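Local structure of histidine kinase (Synechocystis sp., 5DFY) at residues L72-N77 against G82-E87. The protein probably phosphorylates itself on histidine as a light-responsive sensor kinase, of which this piece is a GAF domain that covalently carries phycocyanobilin. Residues are numbered along the deposited sequence; the frame is centred on the assembly and turned at random.
Sequences LVYRFN and GEFIHE. With CYC (phycocyanobilin), chain B.
Tyr74 and Phe84 meet as a non-hydrogen-bonded pair across an antiparallel beta hairpin at the edge of the GAF-domain sheet, a clear case of a strand pair that builds a pigment pocket on one face and packs against helix 50-66 on the other. Their rings form a T-shaped stack, the edge of Tyr74 turned to the face of Phe84, with centroids 5.2 Å apart and planes at 63°. With CG anti to the backbone N (chi1 180°), the tyrosine ring reaches across Gly82, whose backbone lies close to the phenol end. Methyl CMB of phycocyanobilin lies over one face of this ring and Glu83 N over the opposite one, both offset toward the rim, while CAB of the pigment meets the Phe84 ring edge, 3.5 Å from Phe84 CE1. Leu72 CD1 closes on that same CE1, and Trp106 and Phe103 extend the aromatic wall. Replacing Tyr74 by an alanine is likely to leave Phe84 without its edge-to-face partner and CMB without the ring it rests on. Behind this wall a classic bulge sets Ile85 and His86 both opposite Val73: Val73 N donates to His86 O, and Ile85 N to Val73 O at 3.0 Å. Ile85 packs its CG1 against Val73 CG1 on the face turned to helix 50-66, where Gln52 binds His86 ND1. Toward the turn, Arg75 and Glu83 pair through two backbone bonds. The Arg75 side chain bends at chi3 (64°), laying its guanidinium over Ile85 CG2; at the guanidinium edge, Arg75 NH2 makes a long salt bridge of 3.5 Å to Glu83 OE1, which also accepts from a water that Asn77 ND2 binds, ND2 being hydrogen-bonded to Ser81 OG as well.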
ATOM      1  N   LEU A  72      -8.068  -1.968  20.014  1.00 15.54           N
ATOM      2  CA  LEU A  72      -6.696  -2.447  20.093  1.00 15.36           C
ATOM      3  C   LEU A  72      -6.061  -2.505  18.711  1.00 16.27           C
ATOM      4  O   LEU A  72      -6.714  -2.864  17.710  1.00 17.80           O
ATOM      5  CB  LEU A  72      -6.597  -3.823  20.726  1.00 17.02           C
ATOM      6  CG  LEU A  72      -7.079  -3.956  22.179  1.00 17.33           C
ATOM      7  CD1 LEU A  72      -7.234  -5.412  22.579  1.00 17.64           C
ATOM      8  CD2 LEU A  72      -6.106  -3.225  23.090  1.00 18.72           C
ATOM      9  N   VAL A  73      -4.782  -2.154  18.688  1.00 17.20           N
ATOM     10  CA  VAL A  73      -3.923  -2.348  17.518  1.00 16.50           C
ATOM     11  C   VAL A  73      -2.933  -3.458  17.838  1.00 18.32           C
ATOM     12  O   VAL A  73      -2.204  -3.375  18.826  1.00 17.68           O
ATOM     13  CB  VAL A  73      -3.177  -1.058  17.152  1.00 17.60           C
ATOM     14  CG1 VAL A  73      -2.276  -1.299  15.915  1.00 17.67           C
ATOM     15  CG2 VAL A  73      -4.151   0.082  16.867  1.00 18.85           C
ATOM     16  N   TYR A  74      -2.903  -4.482  16.989  1.00 17.75           N
ATOM     17  CA  TYR A  74      -2.117  -5.703  17.199  1.00 18.29           C
ATOM     18  C   TYR A  74      -1.240  -5.884  15.986  1.00 18.06           C
ATOM     19  O   TYR A  74      -1.751  -5.944  14.879  1.00 21.24           O
ATOM     20  CB  TYR A  74      -3.044  -6.895  17.374  1.00 17.33           C
ATOM     21  CG  TYR A  74      -2.455  -8.268  17.596  1.00 19.75           C
ATOM     22  CD1 TYR A  74      -2.115  -8.700  18.874  1.00 21.57           C
ATOM     23  CD2 TYR A  74      -2.315  -9.166  16.544  1.00 20.25           C
ATOM     24  CE1 TYR A  74      -1.628  -9.969  19.085  1.00 24.15           C
ATOM     25  CE2 TYR A  74      -1.811 -10.448  16.752  1.00 21.61           C
ATOM     26  CZ  TYR A  74      -1.492 -10.841  18.024  1.00 23.85           C
ATOM     27  OH  TYR A  74      -0.994 -12.103  18.261  1.00 27.20           O
ATOM     28  N   ARG A  75       0.066  -5.949  16.205  1.00 17.92           N
ATOM     29  CA  ARG A  75       1.043  -6.022  15.113  1.00 16.46           C
ATOM     30  C   ARG A  75       1.653  -7.407  15.061  1.00 16.92           C
ATOM     31  O   ARG A  75       2.138  -7.894  16.084  1.00 18.43           O
ATOM     32  CB  ARG A  75       2.134  -4.984  15.317  1.00 17.68           C
ATOM     33  CG  ARG A  75       3.158  -4.947  14.198  1.00 21.00           C
ATOM     34  CD  ARG A  75       4.245  -3.945  14.481  1.00 24.65           C
ATOM     35  NE  ARG A  75       4.970  -4.357  15.671  1.00 28.51           N
ATOM     36  CZ  ARG A  75       5.609  -3.540  16.500  1.00 37.16           C
ATOM     37  NH1 ARG A  75       5.641  -2.234  16.275  1.00 38.91           N
ATOM     38  NH2 ARG A  75       6.213  -4.045  17.563  1.00 40.23           N
ATOM     39  N   PHE A  76       1.637  -8.035  13.886  1.00 16.57           N
ATOM     40  CA  PHE A  76       2.258  -9.345  13.717  1.00 17.12           C
ATOM     41  C   PHE A  76       3.783  -9.302  13.742  1.00 20.33           C
ATOM     42  O   PHE A  76       4.432  -8.397  13.204  1.00 19.63           O
ATOM     43  CB  PHE A  76       1.795  -9.970  12.421  1.00 16.74           C
ATOM     44  CG  PHE A  76       0.370 -10.460  12.446  1.00 17.19           C
ATOM     45  CD1 PHE A  76      -0.018 -11.493  13.291  1.00 18.49           C
ATOM     46  CD2 PHE A  76      -0.592  -9.889  11.633  1.00 17.06           C
ATOM     47  CE1 PHE A  76      -1.333 -11.947  13.298  1.00 18.98           C
ATOM     48  CE2 PHE A  76      -1.895 -10.338  11.624  1.00 18.08           C
ATOM     49  CZ  PHE A  76      -2.278 -11.365  12.472  1.00 18.48           C
ATOM     50  N   ASN A  77       4.347 -10.302  14.408  1.00 18.96           N
ATOM     51  CA  ASN A  77       5.780 -10.549  14.385  1.00 21.72           C
ATOM     52  C   ASN A  77       6.082 -11.409  13.181  1.00 20.69           C
ATOM     53  O   ASN A  77       5.174 -11.954  12.563  1.00 20.81           O
ATOM     54  CB  ASN A  77       6.219 -11.251  15.657  1.00 20.16           C
ATOM     55  CG  ASN A  77       6.102 -10.379  16.876  1.00 21.86           C
ATOM     56  OD1 ASN A  77       6.409  -9.190  16.836  1.00 23.29           O
ATOM     57  ND2 ASN A  77       5.656 -10.973  17.983  1.00 24.80           N
ATOM     58  N   GLY A  82       2.124 -12.117  17.722  1.00 23.13           N
ATOM     59  CA  GLY A  82       1.941 -10.687  17.631  1.00 23.79           C
ATOM     60  C   GLY A  82       2.012  -9.985  18.962  1.00 25.65           C
ATOM     61  O   GLY A  82       2.190 -10.607  20.009  1.00 26.79           O
ATOM     62  N   GLU A  83       1.891  -8.672  18.902  1.00 20.63           N
ATOM     63  CA  GLU A  83       2.079  -7.807  20.047  1.00 22.69           C
ATOM     64  C   GLU A  83       1.059  -6.672  20.002  1.00 22.63           C
ATOM     65  O   GLU A  83       0.868  -6.072  18.962  1.00 22.18           O
ATOM     66  CB  GLU A  83       3.512  -7.259  20.027  1.00 25.76           C
ATOM     67  CG  GLU A  83       3.913  -6.409  21.180  1.00 44.05           C
ATOM     68  CD  GLU A  83       5.294  -5.816  20.966  1.00 53.86           C
ATOM     69  OE1 GLU A  83       6.062  -6.398  20.160  1.00 51.80           O
ATOM     70  OE2 GLU A  83       5.607  -4.769  21.580  1.00 48.33           O
ATOM     71  N   PHE A  84       0.427  -6.350  21.125  1.00 22.65           N
ATOM     72  CA  PHE A  84      -0.361  -5.132  21.206  1.00 19.38           C
ATOM     73  C   PHE A  84       0.548  -3.946  21.281  1.00 22.34           C
ATOM     74  O   PHE A  84       1.526  -3.945  22.038  1.00 25.97           O
ATOM     75  CB  PHE A  84      -1.293  -5.174  22.433  1.00 19.41           C
ATOM     76  CG  PHE A  84      -2.381  -6.176  22.297  1.00 20.36           C
ATOM     77  CD1 PHE A  84      -3.350  -6.011  21.325  1.00 21.71           C
ATOM     78  CD2 PHE A  84      -2.424  -7.299  23.098  1.00 28.05           C
ATOM     79  CE1 PHE A  84      -4.349  -6.920  21.160  1.00 23.83           C
ATOM     80  CE2 PHE A  84      -3.433  -8.236  22.926  1.00 28.88           C
ATOM     81  CZ  PHE A  84      -4.401  -8.039  21.969  1.00 24.13           C
ATOM     82  N   ILE A  85       0.253  -2.931  20.493  1.00 19.77           N
ATOM     83  CA  ILE A  85       1.052  -1.745  20.535  1.00 23.23           C
ATOM     84  C   ILE A  85       0.246  -0.492  20.783  1.00 20.49           C
ATOM     85  O   ILE A  85       0.833   0.555  20.998  1.00 23.45           O
ATOM     86  CB  ILE A  85       1.888  -1.613  19.245  1.00 29.63           C
ATOM     87  CG1 ILE A  85       0.998  -1.527  18.015  1.00 25.81           C
ATOM     88  CG2 ILE A  85       2.838  -2.829  19.113  1.00 29.30           C
ATOM     89  CD1 ILE A  85       1.789  -1.137  16.772  1.00 30.10           C
ATOM     90  N   HIS A  86      -1.089  -0.589  20.807  1.00 20.17           N
ATOM     91  CA  HIS A  86      -1.888   0.544  21.252  1.00 17.20           C
ATOM     92  C   HIS A  86      -3.271   0.125  21.709  1.00 18.57           C
ATOM     93  O   HIS A  86      -3.851  -0.823  21.197  1.00 18.42           O
ATOM     94  CB  HIS A  86      -2.026   1.606  20.160  1.00 20.24           C
ATOM     95  CG  HIS A  86      -2.436   2.938  20.690  1.00 24.20           C
ATOM     96  ND1 HIS A  86      -1.530   3.900  21.076  1.00 27.14           N
ATOM     97  CD2 HIS A  86      -3.662   3.451  20.965  1.00 23.32           C
ATOM     98  CE1 HIS A  86      -2.176   4.956  21.534  1.00 27.95           C
ATOM     99  NE2 HIS A  86      -3.472   4.707  21.477  1.00 27.59           N
ATOM    100  N   GLU A  87      -3.779   0.872  22.688  1.00 18.90           N
ATOM    101  CA  GLU A  87      -5.105   0.674  23.264  1.00 19.49           C
ATOM    102  C   GLU A  87      -5.811   2.013  23.413  1.00 17.23           C
ATOM    103  O   GLU A  87      -5.221   2.987  23.887  1.00 19.48           O
ATOM    104  CB  GLU A  87      -4.991  -0.011  24.632  1.00 19.00           C
ATOM    105  CG  GLU A  87      -6.298  -0.099  25.407  1.00 17.82           C
ATOM    106  CD  GLU A  87      -6.086  -0.698  26.787  1.00 19.85           C
ATOM    107  OE1 GLU A  87      -5.057  -0.363  27.427  1.00 19.88           O
ATOM    108  OE2 GLU A  87      -6.928  -1.513  27.209  1.00 18.76           O
TER
HETATM  109  CHA CYC B 701      -9.349 -17.853  16.270  1.00 26.32           C
HETATM  110  NA  CYC B 701      -8.151 -15.938  17.430  1.00 24.29           N
HETATM  111  C1A CYC B 701      -9.010 -16.563  16.415  1.00 24.47           C
HETATM  112  C2A CYC B 701      -9.489 -15.454  15.523  1.00 24.14           C
HETATM  113  C3A CYC B 701      -8.938 -14.203  15.991  1.00 23.11           C
HETATM  114  C4A CYC B 701      -8.121 -14.505  17.177  1.00 22.26           C
HETATM  115  CMA CYC B 701      -9.177 -12.864  15.342  1.00 28.08           C
HETATM  116  CAA CYC B 701     -10.346 -15.672  14.290  1.00 26.23           C
HETATM  117  CBA CYC B 701      -9.294 -16.091  13.239  1.00 28.30           C
HETATM  118  CGA CYC B 701      -9.824 -16.490  11.862  1.00 29.74           C
HETATM  119  O1A CYC B 701     -11.044 -16.730  11.724  1.00 30.23           O
HETATM  120  O2A CYC B 701      -9.043 -16.610  10.855  1.00 26.48           O
HETATM  121  CHB CYC B 701      -7.275 -13.615  18.020  1.00 22.65           C
HETATM  122  NB  CYC B 701      -8.809 -11.631  18.114  1.00 21.42           N
HETATM  123  C1B CYC B 701      -7.493 -12.324  18.206  1.00 21.20           C
HETATM  124  C2B CYC B 701      -6.474 -11.333  18.572  1.00 19.78           C
HETATM  125  C3B CYC B 701      -7.093 -10.085  18.715  1.00 19.14           C
HETATM  126  C4B CYC B 701      -8.545 -10.217  18.468  1.00 19.96           C
HETATM  127  CMB CYC B 701      -5.010 -11.673  18.752  1.00 23.46           C
HETATM  128  CAB CYC B 701      -6.412  -8.772  19.085  1.00 20.98           C
HETATM  129  CBB CYC B 701      -6.449  -7.814  17.904  1.00 21.36           C
HETATM  130  OB  CYC B 701      -9.412  -9.376  18.500  1.00 20.15           O
HETATM  131  NC  CYC B 701      -6.512 -18.543  20.921  1.00 25.04           N
HETATM  132  C1C CYC B 701      -6.064 -18.303  22.049  1.00 32.53           C
HETATM  133  C2C CYC B 701      -5.569 -19.773  22.789  1.00 32.81           C
HETATM  134  C3C CYC B 701      -5.378 -20.600  21.795  1.00 34.32           C
HETATM  135  C4C CYC B 701      -6.413 -20.071  20.670  1.00 30.66           C
HETATM  136  CMC CYC B 701      -4.348 -19.523  23.747  1.00 34.72           C
HETATM  137  CAC CYC B 701      -5.606 -22.188  22.070  1.00 33.04           C
HETATM  138  CBC CYC B 701      -4.445 -22.705  22.889  1.00 37.10           C
HETATM  139  OC  CYC B 701      -5.970 -17.215  22.582  1.00 28.74           O
HETATM  140  CHD CYC B 701      -6.939 -20.807  19.680  1.00 27.80           C
HETATM  141  ND  CYC B 701      -7.903 -18.949  18.176  1.00 24.97           N
HETATM  142  C1D CYC B 701      -7.806 -20.247  18.599  1.00 24.77           C
HETATM  143  C2D CYC B 701      -8.656 -21.027  17.870  1.00 24.55           C
HETATM  144  C3D CYC B 701      -9.283 -20.223  16.975  1.00 26.96           C
HETATM  145  C4D CYC B 701      -8.809 -18.929  17.167  1.00 23.52           C
HETATM  146  CMD CYC B 701      -8.802 -22.529  18.067  1.00 31.51           C
HETATM  147  CAD CYC B 701     -10.307 -20.650  15.954  1.00 29.40           C
HETATM  148  CBD CYC B 701     -11.709 -20.350  16.441  1.00 28.02           C
HETATM  149  CGD CYC B 701     -12.030 -21.214  17.648  1.00 35.00           C
HETATM  150  O1D CYC B 701     -12.126 -20.712  18.801  1.00 29.69           O
HETATM  151  O2D CYC B 701     -12.200 -22.458  17.519  1.00 34.00           O
HETATM  152  O   HOH W   1       6.611  -9.315  20.405  1.00 48.22           O